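Local coordinates for protein polysaccharide Lyase Family 6 (PDB 6QPS) that probably cleaves alginate, acting on its mannuronic acid units as a calcium-binding polysaccharide lyase of family 6, at residues A[23-28]-A[50-55]; A[93-98]-A[123-128]; A[320-325]-A[333-338]; A[347-352]-A[373-378]. All coordinates share one frame; numbering follows the deposited sequence.

Contact 1 of 4, residues A[23-28]-A[50-55]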
loop_
_atom_site.group_PDB
_atom_site.type_symbol
_atom_site.label_atom_id
_atom_site.label_comp_id
_atom_site.label_asym_id
_atom_site.label_seq_id
_atom_site.Cartn_x
_atom_site.Cartn_y
_atom_site.Cartn_z
ATOM N N GLU A 23 35.189 -7.221 1.225
ATOM C CA GLU A 23 34.599 -5.891 1.182
ATOM C C GLU A 23 35.333 -5.061 0.137
ATOM O O GLU A 23 36.566 -4.967 0.166
ATOM C CB GLU A 23 34.674 -5.193 2.542
ATOM C CG GLU A 23 33.588 -5.631 3.521
ATOM C CD GLU A 23 33.727 -4.974 4.881
ATOM O OE1 GLU A 23 34.233 -3.834 4.945
ATOM O OE2 GLU A 23 33.335 -5.597 5.888
ATOM N N TYR A 24 34.572 -4.481 -0.786
ATOM C CA TYR A 24 35.093 -3.610 -1.831
ATOM C C TYR A 24 34.593 -2.207 -1.516
ATOM O O TYR A 24 33.382 -1.964 -1.524
ATOM C CB TYR A 24 34.551 -4.050 -3.193
ATOM C CG TYR A 24 35.029 -5.412 -3.645
ATOM C CD1 TYR A 24 36.183 -5.530 -4.398
ATOM C CD2 TYR A 24 34.319 -6.572 -3.336
ATOM C CE1 TYR A 24 36.636 -6.747 -4.818
ATOM C CE2 TYR A 24 34.764 -7.817 -3.759
ATOM C CZ TYR A 24 35.929 -7.892 -4.504
ATOM O OH TYR A 24 36.398 -9.120 -4.929
ATOM N N THR A 25 35.519 -1.285 -1.267
ATOM C CA THR A 25 35.183 0.053 -0.806
ATOM C C THR A 25 35.391 1.070 -1.917
ATOM O O THR A 25 36.368 0.993 -2.672
ATOM C CB THR A 25 36.034 0.411 0.411
ATOM O OG1 THR A 25 35.797 -0.556 1.444
ATOM C CG2 THR A 25 35.697 1.803 0.918
ATOM N N PHE A 26 34.460 2.022 -2.006
ATOM C CA PHE A 26 34.487 3.042 -3.040
ATOM C C PHE A 26 34.095 4.394 -2.461
ATOM O O PHE A 26 33.360 4.478 -1.471
ATOM C CB PHE A 26 33.450 2.702 -4.132
ATOM C CG PHE A 26 33.710 1.402 -4.814
ATOM C CD1 PHE A 26 34.567 1.342 -5.910
ATOM C CD2 PHE A 26 33.124 0.230 -4.353
ATOM C CE1 PHE A 26 34.837 0.131 -6.539
ATOM C CE2 PHE A 26 33.391 -0.984 -4.983
ATOM C CZ PHE A 26 34.245 -1.025 -6.075
ATOM N N SER A 27 34.570 5.456 -3.123
ATOM C CA SER A 27 34.226 6.837 -2.807
ATOM C C SER A 27 33.543 7.452 -4.021
ATOM O O SER A 27 33.508 6.828 -5.089
ATOM C CB SER A 27 35.491 7.613 -2.452
ATOM O OG SER A 27 36.013 7.175 -1.206
ATOM N N PRO A 28 33.005 8.670 -3.903
ATOM C CA PRO A 28 32.315 9.286 -5.056
ATOM C C PRO A 28 33.155 9.394 -6.318
ATOM O O PRO A 28 32.605 9.315 -7.424
ATOM C CB PRO A 28 31.891 10.661 -4.520
ATOM C CG PRO A 28 31.679 10.412 -3.042
ATOM C CD PRO A 28 32.758 9.407 -2.651
ATOM N N VAL A 50 30.846 -1.293 -0.481
ATOM C CA VAL A 50 30.723 -0.366 0.645
ATOM C C VAL A 50 31.082 1.034 0.172
ATOM O O VAL A 50 32.179 1.252 -0.356
ATOM C CB VAL A 50 31.665 -0.773 1.793
ATOM C CG1 VAL A 50 31.537 0.186 2.974
ATOM C CG2 VAL A 50 31.425 -2.221 2.225
ATOM N N LEU A 51 30.172 1.982 0.386
ATOM C CA LEU A 51 30.344 3.361 -0.070
ATOM C C LEU A 51 30.745 4.258 1.098
ATOM O O LEU A 51 29.998 4.396 2.073
ATOM C CB LEU A 51 29.044 3.859 -0.704
ATOM C CG LEU A 51 28.802 3.458 -2.164
ATOM C CD1 LEU A 51 28.951 1.963 -2.369
ATOM C CD2 LEU A 51 27.438 3.954 -2.623
ATOM N N LYS A 52 31.911 4.881 0.985
ATOM C CA LYS A 52 32.362 5.867 1.959
ATOM C C LYS A 52 31.453 7.097 1.938
ATOM O O LYS A 52 30.711 7.345 0.977
ATOM C CB LYS A 52 33.817 6.250 1.676
ATOM C CG LYS A 52 34.782 5.061 1.786
ATOM C CD LYS A 52 36.246 5.502 1.797
ATOM C CE LYS A 52 36.636 6.081 3.148
ATOM N NZ LYS A 52 36.594 5.051 4.229
ATOM N N ASP A 53 31.484 7.848 3.041
ATOM C CA ASP A 53 30.642 9.033 3.172
ATOM C C ASP A 53 30.821 9.950 1.965
ATOM O O ASP A 53 31.949 10.281 1.578
ATOM C CB ASP A 53 31.008 9.829 4.428
ATOM C CG ASP A 53 30.821 9.066 5.725
ATOM O OD1 ASP A 53 30.404 7.899 5.715
ATOM O OD2 ASP A 53 31.109 9.664 6.788
ATOM N N GLY A 54 29.706 10.407 1.412
ATOM C CA GLY A 54 29.751 11.356 0.316
ATOM C C GLY A 54 28.490 11.272 -0.518
ATOM O O GLY A 54 27.590 10.477 -0.245
ATOM N N THR A 55 28.447 12.106 -1.560
ATOM C CA THR A 55 27.322 12.134 -2.492
ATOM C C THR A 55 27.759 11.580 -3.840
ATOM O O THR A 55 28.765 12.027 -4.415
ATOM C CB THR A 55 26.737 13.539 -2.645
ATOM O OG1 THR A 55 26.282 13.983 -1.365
ATOM C CG2 THR A 55 25.555 13.508 -3.621
#
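S27 and T25 both lie against the aliphatic chain of K52: S27 OG reaches K52 CD at 3.4 Å, and in the modelled conformer T25 CG2 meets K52 CG at 3.5 Å, the threonine and lysine side chains passing each other at a slant. In that conformer T25 OG1 stands beside the backbone nitrogen (chi1 -59°), which puts CG2 on the side of K52 and leaves OG1 4.2 Å from V50 CB. The lysine chain thus runs past both a methyl and a hydroxyl before bending at chi3 and chi4 to carry NZ to a salt bridge with E79. With an alanine here, T25 CG2 and S27 OG would probably lose the CG and CD they rest on, and E79 its positively charged mate. P28 meets the far end of 50-55 differently, its CB standing 3.4 Å from T55 O. The backbones run parallel, as three bonds attest: V50 N to Y24 O, F26 N to V50 O at 2.9 Å, and K52 N to F26 O (N-H...O 168°). F26 and L51 face the other way, both touching M34 of helix 31-40, an arrangement consistent with a helix capping the N-terminal end of the parallel beta-helix.

Contact 2 of 4, residues A[93-98]-A[123-128]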
loop_
_atom_site.group_PDB
_atom_site.type_symbol
_atom_site.label_atom_id
_atom_site.label_comp_id
_atom_site.label_asym_id
_atom_site.label_seq_id
_atom_site.Cartn_x
_atom_site.Cartn_y
_atom_site.Cartn_z
ATOM N N LYS A 93 18.744 -1.342 -12.003
ATOM C CA LYS A 93 18.092 -2.625 -12.224
ATOM C C LYS A 93 18.790 -3.651 -11.346
ATOM O O LYS A 93 20.030 -3.710 -11.336
ATOM C CB LYS A 93 18.188 -3.025 -13.693
ATOM C CG LYS A 93 17.375 -2.129 -14.622
ATOM C CD LYS A 93 17.500 -2.576 -16.069
ATOM C CE LYS A 93 16.228 -2.285 -16.865
ATOM N NZ LYS A 93 15.084 -3.150 -16.416
ATOM N N ILE A 94 18.000 -4.455 -10.637
ATOM C CA ILE A 94 18.462 -5.464 -9.680
ATOM C C ILE A 94 17.934 -6.810 -10.165
ATOM O O ILE A 94 16.721 -6.974 -10.335
ATOM C CB ILE A 94 17.923 -5.156 -8.270
ATOM C CG1 ILE A 94 18.349 -3.765 -7.776
ATOM C CG2 ILE A 94 18.358 -6.236 -7.272
ATOM C CD1 ILE A 94 17.447 -3.208 -6.669
ATOM N N TYR A 95 18.822 -7.778 -10.383
ATOM C CA TYR A 95 18.388 -9.067 -10.908
ATOM C C TYR A 95 19.435 -10.097 -10.526
ATOM O O TYR A 95 20.629 -9.813 -10.550
ATOM C CB TYR A 95 18.146 -9.025 -12.432
ATOM C CG TYR A 95 19.271 -8.420 -13.260
ATOM C CD1 TYR A 95 19.390 -7.043 -13.392
ATOM C CD2 TYR A 95 20.205 -9.213 -13.910
ATOM C CE1 TYR A 95 20.395 -6.484 -14.128
ATOM C CE2 TYR A 95 21.225 -8.650 -14.655
ATOM C CZ TYR A 95 21.320 -7.277 -14.748
ATOM O OH TYR A 95 22.329 -6.701 -15.478
ATOM N N GLY A 96 18.979 -11.309 -10.227
ATOM C CA GLY A 96 19.836 -12.314 -9.625
ATOM C C GLY A 96 19.182 -12.857 -8.372
ATOM O O GLY A 96 17.955 -12.812 -8.268
ATOM N N GLU A 97 19.970 -13.373 -7.431
ATOM C CA GLU A 97 19.425 -13.960 -6.218
ATOM C C GLU A 97 20.181 -13.453 -4.996
ATOM O O GLU A 97 21.390 -13.213 -5.046
ATOM C CB GLU A 97 19.560 -15.491 -6.217
ATOM C CG GLU A 97 18.907 -16.231 -7.357
ATOM C CD GLU A 97 19.479 -17.625 -7.504
ATOM O OE1 GLU A 97 19.482 -18.389 -6.509
ATOM O OE2 GLU A 97 19.945 -17.944 -8.611
ATOM N N TYR A 98 19.470 -13.366 -3.879
ATOM C CA TYR A 98 20.061 -13.018 -2.586
ATOM C C TYR A 98 20.985 -11.797 -2.668
ATOM O O TYR A 98 22.119 -11.805 -2.178
ATOM C CB TYR A 98 20.751 -14.231 -1.948
ATOM C CG TYR A 98 19.767 -15.332 -1.574
ATOM C CD1 TYR A 98 19.073 -15.292 -0.367
ATOM C CD2 TYR A 98 19.534 -16.405 -2.427
ATOM C CE1 TYR A 98 18.180 -16.304 -0.023
ATOM C CE2 TYR A 98 18.622 -17.415 -2.086
ATOM C CZ TYR A 98 17.955 -17.335 -0.889
ATOM O OH TYR A 98 17.068 -18.353 -0.556
ATOM N N LYS A 123 13.714 -8.049 -19.830
ATOM C CA LYS A 123 12.405 -8.662 -19.605
ATOM C C LYS A 123 12.536 -10.167 -19.404
ATOM O O LYS A 123 13.144 -10.870 -20.214
ATOM C CB LYS A 123 11.489 -8.382 -20.800
ATOM C CG LYS A 123 10.067 -8.913 -20.666
ATOM C CD LYS A 123 9.327 -8.845 -22.009
ATOM C CE LYS A 123 7.839 -9.110 -21.832
ATOM N NZ LYS A 123 7.126 -9.072 -23.149
ATOM N N GLY A 124 11.987 -10.661 -18.276
ATOM C CA GLY A 124 12.034 -12.083 -17.977
ATOM C C GLY A 124 13.192 -12.515 -17.089
ATOM O O GLY A 124 13.233 -13.681 -16.672
ATOM N N VAL A 125 14.113 -11.614 -16.781
ATOM C CA VAL A 125 15.277 -11.907 -15.954
ATOM C C VAL A 125 15.075 -11.144 -14.655
ATOM O O VAL A 125 15.249 -9.922 -14.612
ATOM C CB VAL A 125 16.575 -11.469 -16.632
ATOM C CG1 VAL A 125 17.751 -11.766 -15.705
ATOM C CG2 VAL A 125 16.754 -12.157 -17.989
ATOM N N TYR A 126 14.693 -11.845 -13.594
ATOM C CA TYR A 126 14.167 -11.203 -12.400
ATOM C C TYR A 126 15.108 -11.287 -11.201
ATOM O O TYR A 126 15.990 -12.139 -11.122
ATOM C CB TYR A 126 12.821 -11.834 -11.962
ATOM C CG TYR A 126 11.803 -12.077 -13.053
ATOM C CD1 TYR A 126 11.246 -11.031 -13.769
ATOM C CD2 TYR A 126 11.385 -13.342 -13.347
ATOM C CE1 TYR A 126 10.307 -11.264 -14.773
ATOM C CE2 TYR A 126 10.465 -13.579 -14.336
ATOM C CZ TYR A 126 9.938 -12.538 -15.047
ATOM O OH TYR A 126 9.017 -12.815 -16.047
ATOM N N ALA A 127 14.867 -10.404 -10.237
ATOM C CA ALA A 127 15.368 -10.599 -8.882
ATOM C C ALA A 127 14.505 -11.619 -8.144
ATOM O O ALA A 127 13.272 -11.584 -8.222
ATOM C CB ALA A 127 15.314 -9.276 -8.113
ATOM N N SER A 128 15.146 -12.494 -7.371
ATOM C CA SER A 128 14.436 -13.316 -6.399
ATOM C C SER A 128 15.234 -13.354 -5.100
ATOM O O SER A 128 16.462 -13.278 -5.094
ATOM C CB SER A 128 14.143 -14.725 -6.912
ATOM O OG SER A 128 15.342 -15.403 -7.207
#
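G96 and the backbone of 126-128 make the close part of this contact. S128 N gives a bond of 3.0 Å to G96 O, almost in line with the carbonyl, whereas G96 N reaches Y126 O at 3.2 Å from above the carbonyl plane, 39° out of it; the second bond is straight at hydrogen but misses the lone-pair direction. Y98 N to S128 O continues the parallel pairing, supported by a CA-H...O contact from E97 CA to S128 O of 3.2 Å. Beneath this, A127 CB sits 3.5 Å from I94 O, with I94 CG2 farther off, on a buried side that L99 and L101 also line around I94. The outer side is sparser. Y95 holds its ring between its backbone nitrogen and carbonyl carbon (chi1 50°), and CD2 meets only one branch of the exposed V125, CG1, at 4.0 Å and at a slant; E97 CG, in the modelled conformer, passes S128 OG at 3.7 Å. At G96 the chain turns a corner, with backbone angles at which a side chain would collide with the preceding carbonyl. The chemistry is therefore mainly main-chain: backbone hydrogen bonds carry the pairing round the corner, while side chains add a few apolar touches.

Contact 3 of 4, residues A[320-325]-A[333-338]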
loop_
_atom_site.group_PDB
_atom_site.type_symbol
_atom_site.label_atom_id
_atom_site.label_comp_id
_atom_site.label_asym_id
_atom_site.label_seq_id
_atom_site.Cartn_x
_atom_site.Cartn_y
_atom_site.Cartn_z
ATOM N N GLY A 320 -21.496 -3.457 -9.078
ATOM C CA GLY A 320 -20.634 -3.745 -10.208
ATOM C C GLY A 320 -21.312 -3.524 -11.539
ATOM O O GLY A 320 -22.539 -3.434 -11.610
ATOM N N VAL A 321 -20.507 -3.431 -12.591
ATOM C CA VAL A 321 -20.989 -3.358 -13.956
ATOM C C VAL A 321 -21.023 -4.734 -14.588
ATOM O O VAL A 321 -21.931 -5.026 -15.373
ATOM C CB VAL A 321 -20.113 -2.381 -14.777
ATOM C CG1 VAL A 321 -20.554 -2.333 -16.230
ATOM C CG2 VAL A 321 -20.124 -0.976 -14.150
ATOM N N TYR A 322 -20.026 -5.574 -14.292
ATOM C CA TYR A 322 -19.918 -6.897 -14.895
ATOM C C TYR A 322 -19.756 -7.958 -13.820
ATOM O O TYR A 322 -19.385 -7.681 -12.680
ATOM C CB TYR A 322 -18.719 -6.997 -15.866
ATOM C CG TYR A 322 -18.788 -5.997 -16.982
ATOM C CD1 TYR A 322 -19.710 -6.143 -17.999
ATOM C CD2 TYR A 322 -17.946 -4.886 -17.013
ATOM C CE1 TYR A 322 -19.797 -5.223 -19.013
ATOM C CE2 TYR A 322 -18.024 -3.959 -18.029
ATOM C CZ TYR A 322 -18.954 -4.131 -19.019
ATOM O OH TYR A 322 -19.049 -3.213 -20.049
ATOM N N GLU A 323 -20.044 -9.201 -14.212
ATOM C CA GLU A 323 -19.673 -10.325 -13.373
ATOM C C GLU A 323 -18.165 -10.566 -13.467
ATOM O O GLU A 323 -17.503 -10.124 -14.401
ATOM C CB GLU A 323 -20.394 -11.600 -13.825
ATOM C CG GLU A 323 -21.904 -11.478 -14.039
ATOM C CD GLU A 323 -22.698 -11.385 -12.739
ATOM O OE1 GLU A 323 -22.114 -11.407 -11.638
ATOM O OE2 GLU A 323 -23.935 -11.289 -12.837
ATOM N N ARG A 324 -17.631 -11.308 -12.504
ATOM C CA ARG A 324 -16.260 -11.786 -12.627
ATOM C C ARG A 324 -16.109 -12.549 -13.943
ATOM O O ARG A 324 -16.931 -13.426 -14.240
ATOM C CB ARG A 324 -15.948 -12.715 -11.463
ATOM C CG ARG A 324 -14.692 -13.526 -11.606
ATOM C CD ARG A 324 -14.367 -14.253 -10.281
ATOM N NE ARG A 324 -13.275 -15.193 -10.441
ATOM C CZ ARG A 324 -12.940 -16.110 -9.541
ATOM N NH1 ARG A 324 -13.641 -16.199 -8.420
ATOM N NH2 ARG A 324 -11.921 -16.927 -9.786
ATOM N N PRO A 325 -15.075 -12.273 -14.738
ATOM C CA PRO A 325 -14.942 -12.940 -16.039
ATOM C C PRO A 325 -14.583 -14.407 -15.896
ATOM O O PRO A 325 -13.997 -14.839 -14.895
ATOM C CB PRO A 325 -13.803 -12.171 -16.724
ATOM C CG PRO A 325 -12.971 -11.639 -15.548
ATOM C CD PRO A 325 -14.016 -11.274 -14.498
ATOM N N LEU A 333 -15.334 -6.632 -24.641
ATOM C CA LEU A 333 -16.718 -6.258 -24.385
ATOM C C LEU A 333 -16.994 -6.006 -22.908
ATOM O O LEU A 333 -17.884 -5.216 -22.579
ATOM C CB LEU A 333 -17.652 -7.362 -24.887
ATOM C CG LEU A 333 -17.564 -7.681 -26.380
ATOM C CD1 LEU A 333 -18.421 -8.893 -26.754
ATOM C CD2 LEU A 333 -17.975 -6.465 -27.219
ATOM N N GLU A 334 -16.265 -6.678 -22.009
ATOM C CA GLU A 334 -16.411 -6.535 -20.558
ATOM C C GLU A 334 -15.023 -6.230 -20.013
ATOM O O GLU A 334 -14.304 -7.127 -19.554
ATOM C CB GLU A 334 -17.014 -7.806 -19.959
ATOM C CG GLU A 334 -18.311 -8.217 -20.673
ATOM C CD GLU A 334 -19.107 -9.303 -19.961
ATOM O OE1 GLU A 334 -18.805 -9.662 -18.807
ATOM O OE2 GLU A 334 -20.077 -9.800 -20.580
ATOM N N PRO A 335 -14.609 -4.968 -20.053
ATOM C CA PRO A 335 -13.202 -4.646 -19.755
ATOM C C PRO A 335 -12.815 -4.877 -18.302
ATOM O O PRO A 335 -13.583 -4.592 -17.380
ATOM C CB PRO A 335 -13.094 -3.156 -20.106
ATOM C CG PRO A 335 -14.257 -2.868 -21.006
ATOM C CD PRO A 335 -15.347 -3.826 -20.623
ATOM N N LEU A 336 -11.581 -5.366 -18.107
ATOM C CA LEU A 336 -11.035 -5.548 -16.772
ATOM C C LEU A 336 -10.858 -4.233 -16.017
ATOM O O LEU A 336 -10.743 -4.246 -14.795
ATOM C CB LEU A 336 -9.709 -6.303 -16.890
ATOM C CG LEU A 336 -9.836 -7.739 -17.410
ATOM C CD1 LEU A 336 -8.444 -8.353 -17.575
ATOM C CD2 LEU A 336 -10.715 -8.567 -16.493
ATOM N N THR A 337 -10.837 -3.101 -16.723
ATOM C CA THR A 337 -10.739 -1.793 -16.091
ATOM C C THR A 337 -12.053 -1.305 -15.494
ATOM O O THR A 337 -12.053 -0.250 -14.851
ATOM C CB THR A 337 -10.300 -0.769 -17.141
ATOM O OG1 THR A 337 -11.172 -0.853 -18.278
ATOM C CG2 THR A 337 -8.890 -1.052 -17.626
ATOM N N SER A 338 -13.161 -2.035 -15.686
ATOM C CA SER A 338 -14.466 -1.654 -15.148
ATOM C C SER A 338 -14.585 -2.080 -13.688
ATOM O O SER A 338 -13.580 -2.094 -12.960
ATOM C CB SER A 338 -15.574 -2.220 -16.058
ATOM O OG SER A 338 -16.837 -1.738 -15.645
HETATM O O HOH W 1 -16.738 -10.147 -17.058
HETATM O O HOH W 2 -20.850 -9.752 -17.008
#
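The long loop between strands 313-318 and 345-353 of the beta-helix folds back on itself here, and the Y322 ring is the surface on which its two arms meet. E334 lies over one face: its CA stands 3.8 Å from the ring centroid and 11° off the normal, a CH-pi contact, and its CG follows at 3.7 Å from Y322 CD1. Extended beyond CG, the glutamate keeps its carboxylate within 14° of the ring plane. V321 CG1, from the tyrosine's own arm, takes the opposite face near the rim, and S338 CB approaches at the edge, in plane, 3.6 Å from Y322 CE2. P335 CD packs obliquely against that same CE2. S338 OG, anti to its backbone nitrogen (chi1 -173°), turns to V321 CB at 3.4 Å. Polar linkage is by water: E334 OE1 accepts from two waters, one donating also to E323 O at 2.8 Å and the other accepting from E323 N at 3.0 Å. Farther along, P325 CG and L336 CD2 touch with their side chains crossed at about a right angle. S338 N bonds to P335 O, closing a type I beta turn. Turn and tyrosine packing together close this long inter-strand loop on itself at the surface of the parallel beta-helix.

Contact 4 of 4, residues A[347-352]-A[373-378]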
loop_
_atom_site.group_PDB
_atom_site.type_symbol
_atom_site.label_atom_id
_atom_site.label_comp_id
_atom_site.label_asym_id
_atom_site.label_seq_id
_atom_site.Cartn_x
_atom_site.Cartn_y
_atom_site.Cartn_z
ATOM N N ILE A 347 -17.363 -9.400 6.405
ATOM C CA ILE A 347 -16.974 -8.156 7.074
ATOM C C ILE A 347 -17.336 -8.310 8.547
ATOM O O ILE A 347 -18.492 -8.108 8.934
ATOM C CB ILE A 347 -17.634 -6.924 6.436
ATOM C CG1 ILE A 347 -17.388 -6.934 4.910
ATOM C CG2 ILE A 347 -17.105 -5.667 7.072
ATOM C CD1 ILE A 347 -18.080 -5.827 4.101
ATOM N N ALA A 348 -16.346 -8.689 9.376
ATOM C CA ALA A 348 -16.575 -9.115 10.745
ATOM C C ALA A 348 -15.627 -8.469 11.751
ATOM O O ALA A 348 -14.413 -8.381 11.541
ATOM C CB ALA A 348 -16.432 -10.636 10.823
ATOM N N TYR A 349 -16.183 -8.089 12.896
ATOM C CA TYR A 349 -15.383 -7.717 14.072
ATOM C C TYR A 349 -14.534 -6.471 13.816
ATOM O O TYR A 349 -13.434 -6.347 14.347
ATOM C CB TYR A 349 -14.554 -8.900 14.646
ATOM C CG TYR A 349 -15.405 -9.890 15.433
ATOM C CD1 TYR A 349 -15.786 -9.608 16.730
ATOM C CD2 TYR A 349 -15.854 -11.098 14.867
ATOM C CE1 TYR A 349 -16.594 -10.462 17.452
ATOM C CE2 TYR A 349 -16.676 -11.985 15.593
ATOM C CZ TYR A 349 -17.050 -11.652 16.893
ATOM O OH TYR A 349 -17.862 -12.441 17.677
ATOM N N ASN A 350 -15.031 -5.562 12.984
ATOM C CA ASN A 350 -14.393 -4.281 12.719
ATOM C C ASN A 350 -15.055 -3.195 13.564
ATOM O O ASN A 350 -16.128 -3.388 14.134
ATOM C CB ASN A 350 -14.543 -3.907 11.238
ATOM C CG ASN A 350 -14.000 -4.985 10.303
ATOM O OD1 ASN A 350 -12.807 -5.077 10.054
ATOM N ND2 ASN A 350 -14.902 -5.808 9.759
ATOM N N THR A 351 -14.399 -2.038 13.640
ATOM C CA THR A 351 -14.919 -0.859 14.336
ATOM C C THR A 351 -14.925 0.321 13.380
ATOM O O THR A 351 -13.913 0.584 12.723
ATOM C CB THR A 351 -14.049 -0.516 15.548
ATOM O OG1 THR A 351 -14.111 -1.575 16.512
ATOM C CG2 THR A 351 -14.515 0.775 16.197
ATOM N N PHE A 352 -16.075 1.008 13.290
ATOM C CA PHE A 352 -16.242 2.212 12.482
ATOM C C PHE A 352 -16.688 3.311 13.433
ATOM O O PHE A 352 -17.851 3.348 13.854
ATOM C CB PHE A 352 -17.260 1.980 11.384
ATOM C CG PHE A 352 -16.936 0.824 10.507
ATOM C CD1 PHE A 352 -16.134 0.990 9.391
ATOM C CD2 PHE A 352 -17.416 -0.444 10.794
ATOM C CE1 PHE A 352 -15.819 -0.075 8.578
ATOM C CE2 PHE A 352 -17.113 -1.519 9.958
ATOM C CZ PHE A 352 -16.299 -1.337 8.871
ATOM N N PHE A 373 -22.208 -8.750 7.205
ATOM C CA PHE A 373 -21.752 -7.648 8.055
ATOM C C PHE A 373 -22.139 -8.034 9.488
ATOM O O PHE A 373 -23.292 -7.867 9.889
ATOM C CB PHE A 373 -22.404 -6.330 7.577
ATOM C CG PHE A 373 -21.840 -5.092 8.242
ATOM C CD1 PHE A 373 -22.466 -4.527 9.348
ATOM C CD2 PHE A 373 -20.706 -4.491 7.746
ATOM C CE1 PHE A 373 -21.933 -3.371 9.973
ATOM C CE2 PHE A 373 -20.170 -3.351 8.355
ATOM C CZ PHE A 373 -20.795 -2.796 9.473
ATOM N N ALA A 374 -21.179 -8.571 10.248
ATOM C CA ALA A 374 -21.457 -9.194 11.531
ATOM C C ALA A 374 -20.463 -8.737 12.595
ATOM O O ALA A 374 -19.259 -8.657 12.349
ATOM C CB ALA A 374 -21.407 -10.726 11.411
ATOM N N HIS A 375 -20.971 -8.490 13.797
ATOM C CA HIS A 375 -20.150 -8.242 14.986
ATOM C C HIS A 375 -19.285 -7.003 14.852
ATOM O O HIS A 375 -18.209 -6.920 15.443
ATOM C CB HIS A 375 -19.283 -9.446 15.370
ATOM C CG HIS A 375 -20.081 -10.654 15.702
ATOM N ND1 HIS A 375 -20.871 -10.724 16.824
ATOM C CD2 HIS A 375 -20.227 -11.835 15.053
ATOM C CE1 HIS A 375 -21.471 -11.902 16.858
ATOM N NE2 HIS A 375 -21.108 -12.589 15.787
ATOM N N ASN A 376 -19.750 -6.024 14.087
ATOM C CA ASN A 376 -19.052 -4.760 13.943
ATOM C C ASN A 376 -19.616 -3.730 14.916
ATOM O O ASN A 376 -20.811 -3.721 15.223
ATOM C CB ASN A 376 -19.174 -4.213 12.517
ATOM C CG ASN A 376 -18.631 -5.177 11.482
ATOM O OD1 ASN A 376 -17.432 -5.340 11.326
ATOM N ND2 ASN A 376 -19.522 -5.870 10.807
ATOM N N LEU A 377 -18.747 -2.836 15.374
ATOM C CA LEU A 377 -19.149 -1.676 16.166
ATOM C C LEU A 377 -19.263 -0.466 15.238
ATOM O O LEU A 377 -18.295 -0.114 14.550
ATOM C CB LEU A 377 -18.133 -1.406 17.283
ATOM C CG LEU A 377 -18.411 -0.131 18.092
ATOM C CD1 LEU A 377 -19.739 -0.184 18.832
ATOM C CD2 LEU A 377 -17.264 0.113 19.067
ATOM N N PHE A 378 -20.446 0.139 15.199
ATOM C CA PHE A 378 -20.717 1.368 14.449
ATOM C C PHE A 378 -21.053 2.401 15.512
ATOM O O PHE A 378 -22.052 2.268 16.217
ATOM C CB PHE A 378 -21.894 1.119 13.499
ATOM C CG PHE A 378 -22.232 2.258 12.535
ATOM C CD1 PHE A 378 -21.264 2.932 11.791
ATOM C CD2 PHE A 378 -23.551 2.591 12.343
ATOM C CE1 PHE A 378 -21.626 3.938 10.899
ATOM C CE2 PHE A 378 -23.908 3.575 11.455
ATOM C CZ PHE A 378 -22.934 4.272 10.754
HETATM O O HOH W 3 -16.274 -5.079 16.669
#
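N376 OD1 takes two hydrogen bonds from N350, one from backbone N at 2.9 Å and one from side-chain ND2 at 3.0 Å. The ND2 donor lies in the carbonyl plane, the backbone donor is tilted from it, and the two amides run side by side, nearly coplanar (9°). At its other end N376 ND2 gives a bond straight at hydrogen (173°) to I347 O, from above its carbonyl plane; A374 N also grips that oxygen. The same ND2 stands 3.3 Å above the centre of the F373 ring. CG beside the backbone nitrogen (chi1 -58°) lets the amide reach all three. An alanine in its place would probably leave N350 N without its acceptor and I347 O with A374 N as its remaining donor of the two. N350 in turn bonds N305 and V302, while N402 bonds N376 N and F373 O, so the asparagines repeat from coil to coil. Outside, H375 CB sits over the centre of the Y349 ring at 3.4 Å; the two rings are near parallel but slid apart, centroids 4.6 Å away. Inside, F352 CE2 meets F373 CE2 obliquely at 3.9 Å, beside I347 CG2. Strand pairing resumes past the corner with L377 N to N350 O and F352 N to L377 O, while T351 CG2 lies alongside L377 CD2. Stacked asparagines at the corners, with aromatics packed inward, are a hallmark of the right-handed parallel beta-helix.

In the fold
Contacts 1, 2 and 4 pair successive coils of the parallel beta-helix, whereas contact 3 joins two arms of a loop projecting from it. Contact 4 is the buried one, with nine of twelve touching residues enclosed, and it combines an amide bond network with aromatic packing. Contact 2 is partly buried and rests on backbone bonds round a glycine corner; contact 1, at the surface near the N-terminal end, adds a lysine chain and lies against helix 31-40. Contact 3, also at the surface, has no clear direct hydrogen bond and relies on a tyrosine face and waters. Contacts 1 and 4 lie on opposite sides of the chain's centre, their centres about 53 Å apart; all four lie away from the calcium site.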